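Local atomic coordinates of peroxinectin A (Dictyostelium discoideum, PDB entry 6ERC), a protein that uses hydrogen peroxide to oxidise phenolic donors as a secreted haem peroxidase, and also has peroxidase activity towards iodide and thiocyanate. Residues A[306-311]-A[325-330]; A[340-345]-A[496-501]. One frame throughout, in Å; residues are numbered along the deposited sequence.

Overall arrangement
Interaction 1 (306-311 with 325-330) lies at the haem and calcium sites, whereas interaction 2 (340-345 with 496-501) lies farther out, away from the catalytic centre. Their centres are 20 Å apart, and their nearest atoms approach to about 6 Å without touching. The hairpin of strands 311-315 and 321-326 relates them: F311 and L325 lie at its open end in interaction 1, while P343 and L344 at the start of helix 342-350 meet its strand 311-315. V308 stands about 11 Å, side chain to side chain, from H81, the predicted proton acceptor. The side chain of E342 is about 10 Å from a bound N-acetylglucosamine.

Interaction 1 (A[306-311]-A[325-330]); sequences SEVGPF and LPIKFS. With CA (calcium ion), chain G; HEM (protoporphyrin IX containing Fe), chain F.
P310 and I327 supply the one hydrogen bond that joins these segments: I327 N gives its hydrogen to P310 O at 2.8 Å. The bond is nearly straight (171° at the hydrogen), although the nitrogen sits somewhat out of the carbonyl plane. The same oxygen also receives a CA-H contact from P326, and F311 CA makes a matching one to L325 O. Within 325-330, I327 O takes two donors from a single residue, S330 N and S330 OG; the hydroxyl lies in the carbonyl plane on a lone pair at 2.8 Å, which closes the turn after the strand.

These bonds mark the open end of a beta-hairpin, strand 311-315 antiparallel to strand 321-326, where F311 and P326 form a non-hydrogen-bonded pair with CA atoms 4.3 Å apart. Both side chains lie on the same sheet face. The F311 ring meets P326 obliquely through its CD1 and CE1 atoms, CE1 coming 3.9 Å from P326 CB. I327 packs inward instead: chi1 of -70° sets CG1 beside its own backbone N, and that branch consequently follows the N-H toward the carbonyls of G309 and P310. Its CD1 ends 4.2 Å from V308 CG1, a loose apolar touch.

On the other branch, V308 CG2 meets the haem vinyl carbon CAB at 3.7 Å, and E307 OE2 approaches vinyl carbon CBC at 3.5 Å. Segment 306-311 leaves helix 304-307, which probably carries the proximal haem-ligand histidine, as in other animal haem peroxidases. S306 binds calcium twice, through its backbone O and, at 2.3 Å, through OG; N355 O, D357 OD1, Y359 O and two waters complete the shell.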
ATOM      1  N   SER A 306      10.285   5.176   0.070  1.00 52.46           N
ATOM      2  CA  SER A 306      11.441   5.865  -0.491  1.00 53.64           C
ATOM      3  C   SER A 306      11.030   6.880  -1.553  1.00 54.59           C
ATOM      4  O   SER A 306      11.675   7.925  -1.702  1.00 54.62           O
ATOM      5  CB  SER A 306      12.403   4.842  -1.090  1.00 53.48           C
ATOM      6  OG  SER A 306      13.607   5.456  -1.508  1.00 54.73           O
ATOM      7  N   GLU A 307       9.970   6.587  -2.312  1.00 52.97           N
ATOM      8  CA  GLU A 307       9.605   7.395  -3.471  1.00 55.01           C
ATOM      9  C   GLU A 307       8.659   8.548  -3.146  1.00 53.44           C
ATOM     10  O   GLU A 307       8.425   9.395  -4.013  1.00 51.88           O
ATOM     11  CB  GLU A 307       8.977   6.502  -4.554  1.00 53.76           C
ATOM     12  CG  GLU A 307       7.490   6.216  -4.380  1.00 53.31           C
ATOM     13  CD  GLU A 307       6.989   5.082  -5.264  1.00 52.20           C
ATOM     14  OE1 GLU A 307       7.488   4.937  -6.401  1.00 51.42           O
ATOM     15  OE2 GLU A 307       6.094   4.336  -4.815  1.00 51.25           O
ATOM     16  N   VAL A 308       8.119   8.610  -1.931  1.00 53.84           N
ATOM     17  CA  VAL A 308       7.250   9.715  -1.543  1.00 52.21           C
ATOM     18  C   VAL A 308       8.078  10.992  -1.457  1.00 52.11           C
ATOM     19  O   VAL A 308       9.052  11.067  -0.701  1.00 54.85           O
ATOM     20  CB  VAL A 308       6.558   9.415  -0.206  1.00 52.45           C
ATOM     21  CG1 VAL A 308       5.823  10.642   0.323  1.00 51.53           C
ATOM     22  CG2 VAL A 308       5.603   8.248  -0.359  1.00 52.13           C
ATOM     23  N   GLY A 309       7.687  12.005  -2.223  1.00 52.45           N
ATOM     24  CA  GLY A 309       8.309  13.307  -2.133  1.00 52.66           C
ATOM     25  C   GLY A 309       7.824  14.072  -0.925  1.00 53.04           C
ATOM     26  O   GLY A 309       6.833  13.719  -0.270  1.00 53.45           O
ATOM     27  N   PRO A 310       8.532  15.158  -0.602  1.00 53.96           N
ATOM     28  CA  PRO A 310       8.196  15.903   0.621  1.00 54.83           C
ATOM     29  C   PRO A 310       7.011  16.842   0.483  1.00 55.12           C
ATOM     30  O   PRO A 310       6.419  17.202   1.510  1.00 56.36           O
ATOM     31  CB  PRO A 310       9.480  16.687   0.911  1.00 55.32           C
ATOM     32  CG  PRO A 310      10.095  16.900  -0.423  1.00 54.86           C
ATOM     33  CD  PRO A 310       9.733  15.698  -1.264  1.00 55.01           C
ATOM     34  N   PHE A 311       6.643  17.255  -0.726  1.00 55.08           N
ATOM     35  CA  PHE A 311       5.610  18.264  -0.906  1.00 55.10           C
ATOM     36  C   PHE A 311       4.484  17.745  -1.789  1.00 53.91           C
ATOM     37  O   PHE A 311       4.699  16.962  -2.719  1.00 52.68           O
ATOM     38  CB  PHE A 311       6.187  19.544  -1.512  1.00 54.69           C
ATOM     39  CG  PHE A 311       7.051  20.315  -0.567  1.00 55.79           C
ATOM     40  CD1 PHE A 311       6.485  21.120   0.407  1.00 56.16           C
ATOM     41  CD2 PHE A 311       8.431  20.232  -0.645  1.00 55.50           C
ATOM     42  CE1 PHE A 311       7.278  21.833   1.281  1.00 57.14           C
ATOM     43  CE2 PHE A 311       9.230  20.944   0.226  1.00 55.97           C
ATOM     44  CZ  PHE A 311       8.654  21.744   1.190  1.00 56.65           C
ATOM     45  N   LEU A 325       1.691  21.875  -0.288  1.00 54.24           N
ATOM     46  CA  LEU A 325       1.375  21.355   1.034  1.00 56.58           C
ATOM     47  C   LEU A 325       2.446  20.355   1.448  1.00 54.43           C
ATOM     48  O   LEU A 325       2.634  19.349   0.751  1.00 53.20           O
ATOM     49  CB  LEU A 325       0.010  20.682   1.031  1.00 56.38           C
ATOM     50  CG  LEU A 325      -0.454  20.032   2.339  1.00 56.18           C
ATOM     51  CD1 LEU A 325      -0.748  21.087   3.393  1.00 56.78           C
ATOM     52  CD2 LEU A 325      -1.680  19.165   2.092  1.00 56.14           C
ATOM     53  N   PRO A 326       3.170  20.578   2.545  1.00 54.71           N
ATOM     54  CA  PRO A 326       4.173  19.592   2.961  1.00 55.34           C
ATOM     55  C   PRO A 326       3.516  18.334   3.508  1.00 53.90           C
ATOM     56  O   PRO A 326       2.486  18.392   4.181  1.00 53.95           O
ATOM     57  CB  PRO A 326       4.974  20.328   4.038  1.00 56.61           C
ATOM     58  CG  PRO A 326       4.030  21.336   4.575  1.00 56.64           C
ATOM     59  CD  PRO A 326       3.176  21.764   3.420  1.00 55.72           C
ATOM     60  N   ILE A 327       4.131  17.190   3.202  1.00 53.28           N
ATOM     61  CA  ILE A 327       3.571  15.898   3.597  1.00 54.33           C
ATOM     62  C   ILE A 327       3.225  15.895   5.081  1.00 56.47           C
ATOM     63  O   ILE A 327       2.135  15.472   5.484  1.00 56.15           O
ATOM     64  CB  ILE A 327       4.554  14.764   3.249  1.00 55.75           C
ATOM     65  CG1 ILE A 327       4.634  14.566   1.732  1.00 55.91           C
ATOM     66  CG2 ILE A 327       4.170  13.458   3.943  1.00 55.48           C
ATOM     67  CD1 ILE A 327       3.369  14.006   1.097  1.00 53.88           C
ATOM     68  N   LYS A 328       4.153  16.364   5.919  1.00 55.61           N
ATOM     69  CA  LYS A 328       3.971  16.253   7.363  1.00 56.36           C
ATOM     70  C   LYS A 328       2.711  16.969   7.841  1.00 55.87           C
ATOM     71  O   LYS A 328       2.159  16.612   8.888  1.00 57.09           O
ATOM     72  CB  LYS A 328       5.205  16.789   8.094  1.00 57.70           C
ATOM     73  CG  LYS A 328       5.634  18.193   7.696  1.00 58.16           C
ATOM     74  CD  LYS A 328       6.927  18.582   8.401  1.00 58.16           C
ATOM     75  CE  LYS A 328       7.414  19.965   7.983  1.00 59.93           C
ATOM     76  NZ  LYS A 328       7.886  19.999   6.569  1.00 60.47           N
ATOM     77  N   PHE A 329       2.237  17.967   7.101  1.00 55.89           N
ATOM     78  CA  PHE A 329       1.002  18.658   7.459  1.00 58.76           C
ATOM     79  C   PHE A 329      -0.244  18.003   6.873  1.00 57.93           C
ATOM     80  O   PHE A 329      -1.357  18.441   7.185  1.00 56.80           O
ATOM     81  CB  PHE A 329       1.054  20.121   7.002  1.00 58.04           C
ATOM     82  CG  PHE A 329       2.104  20.952   7.694  1.00 58.01           C
ATOM     83  CD1 PHE A 329       2.835  20.451   8.761  1.00 58.81           C
ATOM     84  CD2 PHE A 329       2.343  22.253   7.281  1.00 58.89           C
ATOM     85  CE1 PHE A 329       3.791  21.228   9.389  1.00 59.26           C
ATOM     86  CE2 PHE A 329       3.295  23.034   7.905  1.00 60.29           C
ATOM     87  CZ  PHE A 329       4.019  22.521   8.961  1.00 60.21           C
ATOM     88  N   SER A 330      -0.095  16.973   6.043  1.00 56.05           N
ATOM     89  CA  SER A 330      -1.226  16.368   5.353  1.00 56.19           C
ATOM     90  C   SER A 330      -1.659  15.037   5.954  1.00 57.16           C
ATOM     91  O   SER A 330      -2.605  14.428   5.446  1.00 56.16           O
ATOM     92  CB  SER A 330      -0.890  16.166   3.872  1.00 56.30           C
ATOM     93  OG  SER A 330       0.047  15.118   3.701  1.00 56.47           O
TER
HETATM   94 CA    CA G 605      14.135   7.719  -1.722  1.00 47.37          CA
HETATM   95  CHA HEM F 604       2.548   0.233   5.380  1.00 54.12           C
HETATM   96  CHB HEM F 604       2.358   5.054   5.701  1.00 50.11           C
HETATM   97  CHC HEM F 604       3.048   5.380   0.896  1.00 47.77           C
HETATM   98  CHD HEM F 604       3.477   0.563   0.632  1.00 52.38           C
HETATM   99  C1A HEM F 604       2.500   1.508   5.886  1.00 52.15           C
HETATM  100  C2A HEM F 604       2.469   1.861   7.284  1.00 50.82           C
HETATM  101  C3A HEM F 604       2.419   3.192   7.382  1.00 49.41           C
HETATM  102  C4A HEM F 604       2.412   3.726   6.039  1.00 49.80           C
HETATM  103  CMA HEM F 604       2.368   4.030   8.679  1.00 45.54           C
HETATM  104  CAA HEM F 604       2.506   0.843   8.435  1.00 51.66           C
HETATM  105  CBA HEM F 604       3.844   1.022   9.138  1.00 52.61           C
HETATM  106  CGA HEM F 604       4.212  -0.242   9.870  1.00 54.79           C
HETATM  107  O1A HEM F 604       4.412  -1.292   9.206  1.00 54.82           O
HETATM  108  O2A HEM F 604       4.320  -0.198  11.121  1.00 54.01           O
HETATM  109  C1B HEM F 604       2.508   5.548   4.428  1.00 49.24           C
HETATM  110  C2B HEM F 604       2.450   6.944   4.072  1.00 47.71           C
HETATM  111  C3B HEM F 604       2.635   7.042   2.745  1.00 48.25           C
HETATM  112  C4B HEM F 604       2.820   5.703   2.220  1.00 49.49           C
HETATM  113  CMB HEM F 604       2.204   8.056   5.111  1.00 43.14           C
HETATM  114  CAB HEM F 604       2.675   8.299   1.845  1.00 47.63           C
HETATM  115  CBB HEM F 604       2.591   9.545   2.323  1.00 48.58           C
HETATM  116  C1C HEM F 604       3.235   4.109   0.398  1.00 47.66           C
HETATM  117  C2C HEM F 604       3.493   3.755  -0.988  1.00 48.10           C
HETATM  118  C3C HEM F 604       3.610   2.411  -1.057  1.00 49.54           C
HETATM  119  C4C HEM F 604       3.428   1.895   0.282  1.00 51.55           C
HETATM  120  CMC HEM F 604       3.602   4.825  -2.095  1.00 45.50           C
HETATM  121  CAC HEM F 604       3.884   1.438  -2.234  1.00 47.87           C
HETATM  122  CBC HEM F 604       4.053   1.783  -3.512  1.00 47.73           C
HETATM  123  C1D HEM F 604       3.220   0.055   1.882  1.00 52.10           C
HETATM  124  C2D HEM F 604       3.115  -1.345   2.222  1.00 51.41           C
HETATM  125  C3D HEM F 604       2.869  -1.426   3.533  1.00 54.18           C
HETATM  126  C4D HEM F 604       2.791  -0.088   4.066  1.00 54.05           C
HETATM  127  CMD HEM F 604       3.294  -2.509   1.227  1.00 49.08           C
HETATM  128  CAD HEM F 604       2.654  -2.696   4.376  1.00 53.66           C
HETATM  129  CBD HEM F 604       1.211  -3.115   4.113  1.00 54.33           C
HETATM  130  CGD HEM F 604       0.591  -3.738   5.341  1.00 53.26           C
HETATM  131  O1D HEM F 604       0.083  -2.977   6.203  1.00 51.67           O
HETATM  132  O2D HEM F 604       0.591  -4.989   5.467  1.00 51.47           O
HETATM  133  NA  HEM F 604       2.462   2.673   5.151  1.00 54.14           N
HETATM  134  NB  HEM F 604       2.734   4.817   3.278  1.00 54.65           N
HETATM  135  NC  HEM F 604       3.201   2.948   1.140  1.00 52.80           N
HETATM  136  ND  HEM F 604       3.015   0.792   3.031  1.00 55.15           N
HETATM  137 FE   HEM F 604       2.821   2.775   3.142  1.00 61.91          FE
HETATM  138  O   HOH W   1      13.499   9.733  -0.629  1.00 42.47           O
HETATM  139  O   HOH W   2      15.479   9.306  -2.816  1.00 42.87           O

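Interaction 2 (A[340-345]-A[496-501])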
ATOM      1  N   GLY A 340     -11.718  21.016  -3.173  1.00 57.82           N
ATOM      2  CA  GLY A 340     -11.965  19.959  -4.130  1.00 58.22           C
ATOM      3  C   GLY A 340     -10.722  19.143  -4.437  1.00 54.82           C
ATOM      4  O   GLY A 340      -9.597  19.492  -4.080  1.00 56.34           O
ATOM      5  N   VAL A 341     -10.942  18.020  -5.126  1.00 53.15           N
ATOM      6  CA  VAL A 341      -9.839  17.130  -5.474  1.00 54.37           C
ATOM      7  C   VAL A 341      -9.054  17.619  -6.684  1.00 53.72           C
ATOM      8  O   VAL A 341      -7.891  17.230  -6.853  1.00 52.97           O
ATOM      9  CB  VAL A 341     -10.339  15.701  -5.749  1.00 54.56           C
ATOM     10  CG1 VAL A 341     -11.043  15.128  -4.527  1.00 55.34           C
ATOM     11  CG2 VAL A 341     -11.260  15.670  -6.965  1.00 55.16           C
ATOM     12  N   GLU A 342      -9.649  18.454  -7.534  1.00 55.12           N
ATOM     13  CA  GLU A 342      -8.988  18.838  -8.780  1.00 55.70           C
ATOM     14  C   GLU A 342      -7.621  19.462  -8.551  1.00 53.98           C
ATOM     15  O   GLU A 342      -6.672  19.095  -9.266  1.00 53.13           O
ATOM     16  CB  GLU A 342      -9.895  19.783  -9.581  1.00 56.30           C
ATOM     17  CG  GLU A 342     -11.066  19.098 -10.264  1.00 56.55           C
ATOM     18  CD  GLU A 342     -12.178  18.721  -9.302  1.00 56.75           C
ATOM     19  OE1 GLU A 342     -12.180  19.226  -8.159  1.00 55.58           O
ATOM     20  OE2 GLU A 342     -13.053  17.921  -9.692  1.00 57.31           O
ATOM     21  N   PRO A 343      -7.438  20.392  -7.608  1.00 54.52           N
ATOM     22  CA  PRO A 343      -6.093  20.966  -7.417  1.00 55.60           C
ATOM     23  C   PRO A 343      -5.044  19.936  -7.030  1.00 54.03           C
ATOM     24  O   PRO A 343      -3.885  20.054  -7.444  1.00 52.83           O
ATOM     25  CB  PRO A 343      -6.313  22.004  -6.306  1.00 55.35           C
ATOM     26  CG  PRO A 343      -7.771  22.302  -6.336  1.00 55.51           C
ATOM     27  CD  PRO A 343      -8.437  21.028  -6.734  1.00 54.31           C
ATOM     28  N   LEU A 344      -5.417  18.931  -6.237  1.00 53.09           N
ATOM     29  CA  LEU A 344      -4.486  17.855  -5.918  1.00 52.17           C
ATOM     30  C   LEU A 344      -4.151  17.041  -7.159  1.00 52.97           C
ATOM     31  O   LEU A 344      -2.974  16.818  -7.466  1.00 54.35           O
ATOM     32  CB  LEU A 344      -5.076  16.954  -4.835  1.00 53.03           C
ATOM     33  CG  LEU A 344      -5.088  17.531  -3.421  1.00 54.65           C
ATOM     34  CD1 LEU A 344      -6.034  16.734  -2.543  1.00 55.32           C
ATOM     35  CD2 LEU A 344      -3.682  17.532  -2.833  1.00 55.29           C
ATOM     36  N   ILE A 345      -5.176  16.582  -7.882  1.00 53.29           N
ATOM     37  CA  ILE A 345      -4.947  15.745  -9.056  1.00 51.52           C
ATOM     38  C   ILE A 345      -3.959  16.417  -9.997  1.00 51.42           C
ATOM     39  O   ILE A 345      -3.041  15.776 -10.520  1.00 53.00           O
ATOM     40  CB  ILE A 345      -6.278  15.439  -9.771  1.00 54.09           C
ATOM     41  CG1 ILE A 345      -7.266  14.730  -8.833  1.00 53.21           C
ATOM     42  CG2 ILE A 345      -6.029  14.597 -11.023  1.00 53.05           C
ATOM     43  CD1 ILE A 345      -6.822  13.364  -8.359  1.00 53.84           C
ATOM     44  N   ARG A 496     -13.328  11.926 -16.797  1.00 57.03           N
ATOM     45  CA  ARG A 496     -14.737  11.604 -16.596  1.00 57.83           C
ATOM     46  C   ARG A 496     -15.251  12.089 -15.248  1.00 58.16           C
ATOM     47  O   ARG A 496     -16.441  12.401 -15.116  1.00 58.94           O
ATOM     48  CB  ARG A 496     -14.945  10.094 -16.712  1.00 58.53           C
ATOM     49  CG  ARG A 496     -15.326   9.628 -18.098  1.00 60.04           C
ATOM     50  CD  ARG A 496     -14.784   8.241 -18.419  1.00 59.27           C
ATOM     51  NE  ARG A 496     -14.859   7.308 -17.297  1.00 57.13           N
ATOM     52  CZ  ARG A 496     -14.730   5.990 -17.420  1.00 58.23           C
ATOM     53  NH1 ARG A 496     -14.537   5.445 -18.616  1.00 58.25           N
ATOM     54  NH2 ARG A 496     -14.803   5.211 -16.351  1.00 57.32           N
ATOM     55  N   THR A 497     -14.383  12.160 -14.240  1.00 57.03           N
ATOM     56  CA  THR A 497     -14.808  12.362 -12.861  1.00 56.40           C
ATOM     57  C   THR A 497     -14.420  13.725 -12.304  1.00 55.40           C
ATOM     58  O   THR A 497     -14.645  13.977 -11.117  1.00 56.44           O
ATOM     59  CB  THR A 497     -14.225  11.264 -11.975  1.00 56.11           C
ATOM     60  OG1 THR A 497     -12.799  11.255 -12.110  1.00 57.23           O
ATOM     61  CG2 THR A 497     -14.773   9.903 -12.372  1.00 56.50           C
ATOM     62  N   THR A 498     -13.855  14.611 -13.118  1.00 55.66           N
ATOM     63  CA  THR A 498     -13.381  15.901 -12.643  1.00 57.18           C
ATOM     64  C   THR A 498     -13.996  17.027 -13.459  1.00 56.99           C
ATOM     65  O   THR A 498     -14.493  16.823 -14.569  1.00 59.60           O
ATOM     66  CB  THR A 498     -11.852  15.999 -12.711  1.00 56.92           C
ATOM     67  OG1 THR A 498     -11.407  15.671 -14.033  1.00 56.05           O
ATOM     68  CG2 THR A 498     -11.217  15.056 -11.709  1.00 54.83           C
ATOM     69  N   SER A 499     -13.945  18.226 -12.889  1.00 56.99           N
ATOM     70  CA  SER A 499     -14.478  19.430 -13.512  1.00 58.14           C
ATOM     71  C   SER A 499     -13.321  20.337 -13.915  1.00 58.44           C
ATOM     72  O   SER A 499     -12.533  20.758 -13.061  1.00 58.69           O
ATOM     73  CB  SER A 499     -15.422  20.158 -12.555  1.00 58.96           C
ATOM     74  OG  SER A 499     -15.803  21.420 -13.076  1.00 59.83           O
ATOM     75  N   ASN A 500     -13.224  20.632 -15.211  1.00 57.49           N
ATOM     76  CA  ASN A 500     -12.202  21.532 -15.749  1.00 58.83           C
ATOM     77  C   ASN A 500     -10.819  21.181 -15.205  1.00 58.37           C
ATOM     78  O   ASN A 500     -10.078  22.036 -14.715  1.00 57.58           O
ATOM     79  CB  ASN A 500     -12.548  22.992 -15.449  1.00 59.48           C
ATOM     80  CG  ASN A 500     -13.868  23.416 -16.060  1.00 60.95           C
ATOM     81  OD1 ASN A 500     -14.749  23.927 -15.367  1.00 61.72           O
ATOM     82  ND2 ASN A 500     -14.012  23.207 -17.364  1.00 61.21           N
ATOM     83  N   ILE A 501     -10.466  19.898 -15.308  1.00 57.44           N
ATOM     84  CA  ILE A 501      -9.210  19.431 -14.735  1.00 58.43           C
ATOM     85  C   ILE A 501      -8.015  20.019 -15.474  1.00 59.39           C
ATOM     86  O   ILE A 501      -6.930  20.166 -14.895  1.00 58.06           O
ATOM     87  CB  ILE A 501      -9.167  17.891 -14.739  1.00 58.03           C
ATOM     88  CG1 ILE A 501      -7.934  17.378 -13.988  1.00 56.04           C
ATOM     89  CG2 ILE A 501      -9.177  17.355 -16.165  1.00 57.34           C
ATOM     90  CD1 ILE A 501      -7.936  17.696 -12.511  1.00 55.98           C
TER
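E342 and S499 meet where the first turn of helix 342-350 faces the loop that leaves helix 490-497, a helix-to-loop junction in the largely helical animal haem peroxidase fold. E342 has more area buried here than any other residue of the two segments. Its side chain bends at chi2 (75°), curling the carboxylate across the loop, and OE2 accepts a weak hydrogen bond from S499 N at 3.3 Å. The N-H points fairly well at the oxygen (160°), so length is what makes the bond weak. R229 strengthens the site from outside: its NH1 forms a salt bridge with the same OE2 and a hydrogen bond with T497 O, tying helix 218-241 to both sides of the junction. That pairing would probably favour the ionised carboxylate. Carbon atoms join the contact too, with E342 CG 3.6 Å from S499 O.

T498 lies alongside this arm, its CB 4.0 Å from E342 CG. Its hydroxyl is engaged elsewhere, hydrogen-bonded to I494 O, while T498 CG2 remains beside the carboxylate, 4.0 Å from E342 OE2.

I501 provides the apolar half of the junction. CG1 stands opposite the backbone N (chi1 -173°), which carries CD1 across to the helix. There I501 CD1 sits 4.1 Å from E342 CB and also packs against I345, whose side chain it meets at about a right angle; I494 of helix 490-497 touches both isoleucines. R346, the next residue of the helix, holds the loop from its backbone side by hydrogen-bonding N500 O and I501 O. I501 CD1 thus spans about one helical turn, 3.8 Å from E342 O and 3.9 Å from I345 CB.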